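Local coordinates for protein Alpha/beta hydrolase (Pseudomonas aeruginosa PAO1, PDB 4R1D) that probably acts as a calcium-binding lipase, the toxic effector Tle4 of the H2 type VI secretion system, held here in complex with its partner Tli4, at residues G180-K185 / A429-D434; R531-Q536 / D541-W546. All coordinates share one frame; numbering follows the deposited sequence.

Contact 1. Residues G180-K185 / A429-D434; sequences GEEQGK and AHYGAD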
loop_
_atom_site.group_PDB
_atom_site.type_symbol
_atom_site.label_atom_id
_atom_site.label_comp_id
_atom_site.label_asym_id
_atom_site.label_seq_id
_atom_site.Cartn_x
_atom_site.Cartn_y
_atom_site.Cartn_z
ATOM N N GLY A 180 0.149 -29.882 12.287
ATOM C CA GLY A 180 0.726 -28.887 13.178
ATOM C C GLY A 180 -0.277 -28.144 14.052
ATOM O O GLY A 180 0.073 -27.143 14.664
ATOM N N GLU A 181 -1.514 -28.631 14.135
ATOM C CA GLU A 181 -2.530 -27.971 14.973
ATOM C C GLU A 181 -2.139 -28.072 16.443
ATOM O O GLU A 181 -1.793 -29.155 16.914
ATOM C CB GLU A 181 -3.915 -28.584 14.743
ATOM C CG GLU A 181 -5.086 -27.619 14.998
ATOM C CD GLU A 181 -5.240 -27.249 16.450
ATOM O OE1 GLU A 181 -5.325 -28.182 17.278
ATOM O OE2 GLU A 181 -5.276 -26.034 16.766
ATOM N N GLU A 182 -2.198 -26.951 17.157
ATOM C CA GLU A 182 -1.645 -26.874 18.514
ATOM C C GLU A 182 -2.644 -26.637 19.649
ATOM O O GLU A 182 -2.281 -26.786 20.813
ATOM C CB GLU A 182 -0.544 -25.806 18.585
ATOM C CG GLU A 182 -1.058 -24.355 18.408
ATOM C CD GLU A 182 0.075 -23.353 18.253
ATOM O OE1 GLU A 182 1.122 -23.534 18.904
ATOM O OE2 GLU A 182 -0.066 -22.392 17.462
ATOM N N GLN A 183 -3.884 -26.272 19.333
ATOM C CA GLN A 183 -4.870 -25.997 20.386
ATOM C C GLN A 183 -5.468 -27.301 20.916
ATOM O O GLN A 183 -5.802 -27.406 22.093
ATOM C CB GLN A 183 -5.982 -25.070 19.888
ATOM C CG GLN A 183 -5.497 -23.754 19.279
ATOM C CD GLN A 183 -4.781 -22.843 20.271
ATOM O OE1 GLN A 183 -3.652 -23.118 20.698
ATOM N NE2 GLN A 183 -5.434 -21.747 20.635
ATOM N N GLY A 184 -5.615 -28.287 20.037
ATOM C CA GLY A 184 -6.044 -29.616 20.437
ATOM C C GLY A 184 -7.541 -29.763 20.608
ATOM O O GLY A 184 -8.011 -30.757 21.154
ATOM N N LYS A 185 -8.293 -28.776 20.135
ATOM C CA LYS A 185 -9.741 -28.780 20.305
ATOM C C LYS A 185 -10.452 -29.370 19.082
ATOM O O LYS A 185 -11.337 -30.212 19.212
ATOM C CB LYS A 185 -10.248 -27.371 20.637
ATOM C CG LYS A 185 -9.690 -26.825 21.969
ATOM C CD LYS A 185 -10.113 -25.378 22.269
ATOM C CE LYS A 185 -9.446 -24.363 21.334
ATOM N NZ LYS A 185 -9.617 -22.932 21.781
ATOM N N ALA A 429 -6.365 -20.379 12.328
ATOM C CA ALA A 429 -5.165 -19.652 11.947
ATOM C C ALA A 429 -4.024 -20.616 11.614
ATOM O O ALA A 429 -3.911 -21.675 12.221
ATOM C CB ALA A 429 -4.757 -18.732 13.084
ATOM N N HIS A 430 -3.184 -20.249 10.650
ATOM C CA HIS A 430 -1.942 -20.987 10.416
ATOM C C HIS A 430 -0.793 -19.992 10.225
ATOM O O HIS A 430 -1.004 -18.852 9.814
ATOM C CB HIS A 430 -2.059 -21.960 9.224
ATOM C CG HIS A 430 -2.296 -21.277 7.911
ATOM N ND1 HIS A 430 -3.560 -21.002 7.432
ATOM C CD2 HIS A 430 -1.428 -20.785 6.994
ATOM C CE1 HIS A 430 -3.460 -20.374 6.271
ATOM N NE2 HIS A 430 -2.178 -20.227 5.985
ATOM N N TYR A 431 0.418 -20.404 10.555
ATOM C CA TYR A 431 1.548 -19.497 10.462
ATOM C C TYR A 431 2.854 -20.278 10.346
ATOM O O TYR A 431 2.895 -21.470 10.650
ATOM C CB TYR A 431 1.579 -18.554 11.676
ATOM C CG TYR A 431 1.712 -19.267 13.006
ATOM C CD1 TYR A 431 0.643 -19.972 13.550
ATOM C CD2 TYR A 431 2.911 -19.236 13.717
ATOM C CE1 TYR A 431 0.765 -20.633 14.772
ATOM C CE2 TYR A 431 3.037 -19.882 14.932
ATOM C CZ TYR A 431 1.965 -20.575 15.455
ATOM O OH TYR A 431 2.095 -21.224 16.670
ATOM N N GLY A 432 3.897 -19.601 9.880
ATOM C CA GLY A 432 5.213 -20.202 9.710
ATOM C C GLY A 432 6.078 -19.935 10.927
ATOM O O GLY A 432 6.314 -18.783 11.299
ATOM N N ALA A 433 6.544 -21.012 11.549
ATOM C CA ALA A 433 7.361 -20.915 12.741
ATOM C C ALA A 433 8.585 -21.789 12.541
ATOM O O ALA A 433 8.578 -22.969 12.881
ATOM C CB ALA A 433 6.582 -21.380 13.942
ATOM N N ASP A 434 9.635 -21.207 11.980
ATOM C CA ASP A 434 10.792 -22.001 11.598
ATOM C C ASP A 434 12.061 -21.284 11.984
ATOM O O ASP A 434 12.259 -20.114 11.645
ATOM C CB ASP A 434 10.780 -22.271 10.098
ATOM C CG ASP A 434 11.678 -23.426 9.712
ATOM O OD1 ASP A 434 12.913 -23.255 9.731
ATOM O OD2 ASP A 434 11.152 -24.512 9.390
#

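Contact 2. Residues R531-Q536 / D541-W546; sequences RGYEHQ and DARAQW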
loop_
_atom_site.group_PDB
_atom_site.type_symbol
_atom_site.label_atom_id
_atom_site.label_comp_id
_atom_site.label_asym_id
_atom_site.label_seq_id
_atom_site.Cartn_x
_atom_site.Cartn_y
_atom_site.Cartn_z
ATOM N N ARG A 531 10.615 -27.788 5.683
ATOM C CA ARG A 531 11.013 -26.476 6.202
ATOM C C ARG A 531 9.805 -25.540 6.128
ATOM O O ARG A 531 9.037 -25.598 5.162
ATOM C CB ARG A 531 12.150 -25.899 5.349
ATOM C CG ARG A 531 12.682 -24.533 5.806
ATOM C CD ARG A 531 13.587 -23.920 4.734
ATOM N NE ARG A 531 14.316 -22.759 5.235
ATOM C CZ ARG A 531 14.855 -21.816 4.464
ATOM N NH1 ARG A 531 14.750 -21.889 3.142
ATOM N NH2 ARG A 531 15.503 -20.797 5.019
ATOM N N GLY A 532 9.627 -24.700 7.147
ATOM C CA GLY A 532 8.521 -23.752 7.164
ATOM C C GLY A 532 8.575 -22.844 5.952
ATOM O O GLY A 532 9.650 -22.531 5.449
ATOM N N TYR A 533 7.408 -22.421 5.479
ATOM C CA TYR A 533 7.318 -21.626 4.266
ATOM C C TYR A 533 7.711 -20.174 4.503
ATOM O O TYR A 533 7.803 -19.719 5.640
ATOM C CB TYR A 533 5.900 -21.710 3.676
ATOM C CG TYR A 533 4.805 -21.670 4.723
ATOM C CD1 TYR A 533 4.465 -20.475 5.358
ATOM C CD2 TYR A 533 4.112 -22.820 5.077
ATOM C CE1 TYR A 533 3.458 -20.430 6.327
ATOM C CE2 TYR A 533 3.108 -22.789 6.035
ATOM C CZ TYR A 533 2.789 -21.594 6.664
ATOM O OH TYR A 533 1.800 -21.565 7.619
ATOM N N GLU A 534 7.954 -19.461 3.408
ATOM C CA GLU A 534 8.256 -18.043 3.437
ATOM C C GLU A 534 6.948 -17.257 3.363
ATOM O O GLU A 534 5.980 -17.700 2.754
ATOM C CB GLU A 534 9.168 -17.698 2.250
ATOM C CG GLU A 534 9.569 -16.228 2.128
ATOM C CD GLU A 534 8.539 -15.391 1.393
ATOM O OE1 GLU A 534 7.913 -15.908 0.442
ATOM O OE2 GLU A 534 8.342 -14.219 1.783
ATOM N N HIS A 535 6.932 -16.095 4.004
ATOM C CA HIS A 535 5.730 -15.276 4.152
ATOM C C HIS A 535 4.976 -14.981 2.850
ATOM O O HIS A 535 3.780 -15.246 2.733
ATOM C CB HIS A 535 6.096 -13.952 4.839
ATOM C CG HIS A 535 4.918 -13.101 5.198
ATOM N ND1 HIS A 535 4.150 -13.331 6.319
ATOM C CD2 HIS A 535 4.386 -12.006 4.598
ATOM C CE1 HIS A 535 3.189 -12.427 6.390
ATOM N NE2 HIS A 535 3.312 -11.606 5.359
ATOM N N GLN A 536 5.679 -14.407 1.884
ATOM C CA GLN A 536 5.042 -13.870 0.702
ATOM C C GLN A 536 4.363 -14.974 -0.082
ATOM O O GLN A 536 3.288 -14.771 -0.652
ATOM C CB GLN A 536 6.073 -13.209 -0.194
ATOM C CG GLN A 536 5.460 -12.668 -1.463
ATOM C CD GLN A 536 4.567 -11.491 -1.179
ATOM O OE1 GLN A 536 3.340 -11.621 -1.095
ATOM N NE2 GLN A 536 5.180 -10.321 -1.018
ATOM N N ASP A 541 2.183 -23.067 -0.348
ATOM C CA ASP A 541 2.659 -24.245 0.380
ATOM C C ASP A 541 1.464 -25.125 0.713
ATOM O O ASP A 541 0.421 -24.620 1.137
ATOM C CB ASP A 541 3.379 -23.825 1.668
ATOM C CG ASP A 541 3.958 -25.015 2.439
ATOM O OD1 ASP A 541 3.191 -25.714 3.131
ATOM O OD2 ASP A 541 5.182 -25.226 2.367
ATOM N N ALA A 542 1.612 -26.435 0.514
ATOM C CA ALA A 542 0.517 -27.378 0.731
ATOM C C ALA A 542 -0.134 -27.266 2.108
ATOM O O ALA A 542 -1.331 -27.490 2.253
ATOM C CB ALA A 542 1.003 -28.816 0.492
ATOM N N ARG A 543 0.653 -26.953 3.132
ATOM C CA ARG A 543 0.103 -26.869 4.487
ATOM C C ARG A 543 -0.829 -25.672 4.664
ATOM O O ARG A 543 -1.839 -25.760 5.374
ATOM C CB ARG A 543 1.227 -26.809 5.516
ATOM C CG ARG A 543 2.014 -28.104 5.607
ATOM C CD ARG A 543 3.315 -27.859 6.349
ATOM N NE ARG A 543 4.225 -27.056 5.540
ATOM C CZ ARG A 543 5.509 -26.880 5.832
ATOM N NH1 ARG A 543 6.016 -27.424 6.934
ATOM N NH2 ARG A 543 6.282 -26.166 5.028
ATOM N N ALA A 544 -0.470 -24.547 4.043
ATOM C CA ALA A 544 -1.302 -23.347 4.139
ATOM C C ALA A 544 -2.617 -23.599 3.429
ATOM O O ALA A 544 -3.677 -23.195 3.911
ATOM C CB ALA A 544 -0.592 -22.133 3.532
ATOM N N GLN A 545 -2.533 -24.253 2.272
ATOM C CA GLN A 545 -3.708 -24.611 1.475
ATOM C C GLN A 545 -4.615 -25.570 2.240
ATOM O O GLN A 545 -5.837 -25.400 2.270
ATOM C CB GLN A 545 -3.267 -25.228 0.137
ATOM C CG GLN A 545 -2.432 -24.244 -0.710
ATOM C CD GLN A 545 -1.793 -24.867 -1.935
ATOM O OE1 GLN A 545 -1.788 -26.085 -2.098
ATOM N NE2 GLN A 545 -1.237 -24.021 -2.806
ATOM N N TRP A 546 -4.003 -26.580 2.848
ATOM C CA TRP A 546 -4.744 -27.555 3.656
ATOM C C TRP A 546 -5.470 -26.831 4.774
ATOM O O TRP A 546 -6.655 -27.025 4.984
ATOM C CB TRP A 546 -3.790 -28.591 4.271
ATOM C CG TRP A 546 -4.522 -29.764 4.876
ATOM C CD1 TRP A 546 -4.791 -30.957 4.264
ATOM C CD2 TRP A 546 -5.103 -29.850 6.192
ATOM N NE1 TRP A 546 -5.488 -31.780 5.116
ATOM C CE2 TRP A 546 -5.698 -31.120 6.302
ATOM C CE3 TRP A 546 -5.169 -28.975 7.287
ATOM C CZ2 TRP A 546 -6.361 -31.537 7.457
ATOM C CZ3 TRP A 546 -5.827 -29.388 8.430
ATOM C CH2 TRP A 546 -6.406 -30.665 8.511
#

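Contact 1. Residues G180-K185 / A429-D434
Tyr-431 and Glu-182 meet beside the edge of the parallel sheet of this alpha/beta hydrolase fold. Tyr-431 lies on strand 427-432. Glu-182 sits in the loop before helix 191-197. Backbone bonds join Glu-182 to Ser-516 and Gly-180 to Arg-518, both on strand 515-519, an edge strand of the sheet. The contact therefore passes over that edge strand to its inner neighbour. It is small, with 76 Å² buried in all, and all of it comes from this one pair. The two side chains cross at about a right angle, yet the carboxylate and the ring are only 23° apart in plane. Glu-182 OE2 comes in at the ring edge, 3.3 Å from Tyr-431 CE1. The glutamate chain is extended beyond CG (chi2 -170°), which carries the carboxylate across to the phenol. Both polar ends have second partners. Tyr-431 OH also bonds Arg-518 NH1, and Glu-182 OE2 also bonds Ser-516 OG. Next to it, Glu-181 folds back on its own turn. Its OE1 accepts from Gly-184 N at 2.8 Å and its OE2 from Gln-183 N at 2.9 Å. Across the contact, Tyr-431 OH donates to Glu-182 OE2 at 2.6 Å, on the syn side of the carboxylate.

Contact 2. Residues R531-Q536 / D541-W546
Tyr-533 and Asp-541 mark the closest backbone approach, with 6.6 Å between their CA atoms. The 531-536 segment has no regular secondary structure. After four intervening residues the chain returns at Asp-541, the N-cap of helix 542-556. Ala-544 N and Gln-545 N both bond Asp-541 O in this first turn, the former weakly.

The ring of Tyr-533 packs on the Asp-541 side chain. Tyr-533 CD2 lies 3.4 Å from Asp-541 CG, and the ring and carboxylate planes are 56° apart. The Tyr-533 hydroxyl bonds His-519 ND1.

Asp-541 has its CG anti to the backbone N (chi1 -177°), which turns the carboxylate to the backbone N-H of Arg-543. OD1 takes the capping bond from Arg-543 N at 2.8 Å. It also takes Arg-543 NE at 2.9 Å, from the other face of its plane. OD2 receives Arg-543 NH2 at 3.0 Å. The arginine thus grips the carboxylate side-on in a salt bridge, one nitrogen to each oxygen, which should fix the rotation of the carboxylate.

Arg-543 NH2 also donates to Arg-531 O at 2.8 Å. The bond is close to straight, 163° at the hydrogen, and Arg-531 O lies in the guanidinium plane. The donor stands above the carbonyl plane. Arg-543 NH1 bonds Lys-530 O and Asn-528 OD1, so this buried guanidinium ties the incoming loop to the helix start.

Within the same loop, His-535 NE2 bonds Ser-256 OG and His-535 ND1 bonds Asp-497 OD2. This is consistent with the Ser-His-Asp catalytic triad of an alpha/beta hydrolase, and the loop is probably its histidine loop, set between the last strand and the C-terminal helix.

Overall arrangement
Contact 1 and contact 2 lie about 12 Å apart, centre to centre, on the same side of the chain's centre. They come in series along the chain: contact 1 closes before contact 2 opens. Strand 515-519 comes later in the chain and lies beside strand 427-432 in the sheet; the loop to helix 542-556 follows it. The two contacts touch directly. Asp-434 OD2 accepts from Gly-532 N at 2.7 Å, a probable hydrogen bond. His-430 NE2 packs on Ala-544 CB at 3.5 Å, where helix 542-556 lies against the sheet. The 180-185 loop, strands 427-432 and 515-519 and the probable histidine loop are thus connected. Both contacts lie away from the calcium site, whose ligands Phe-202 and Asp-203 lie on strand 201-206, the sheet's other edge.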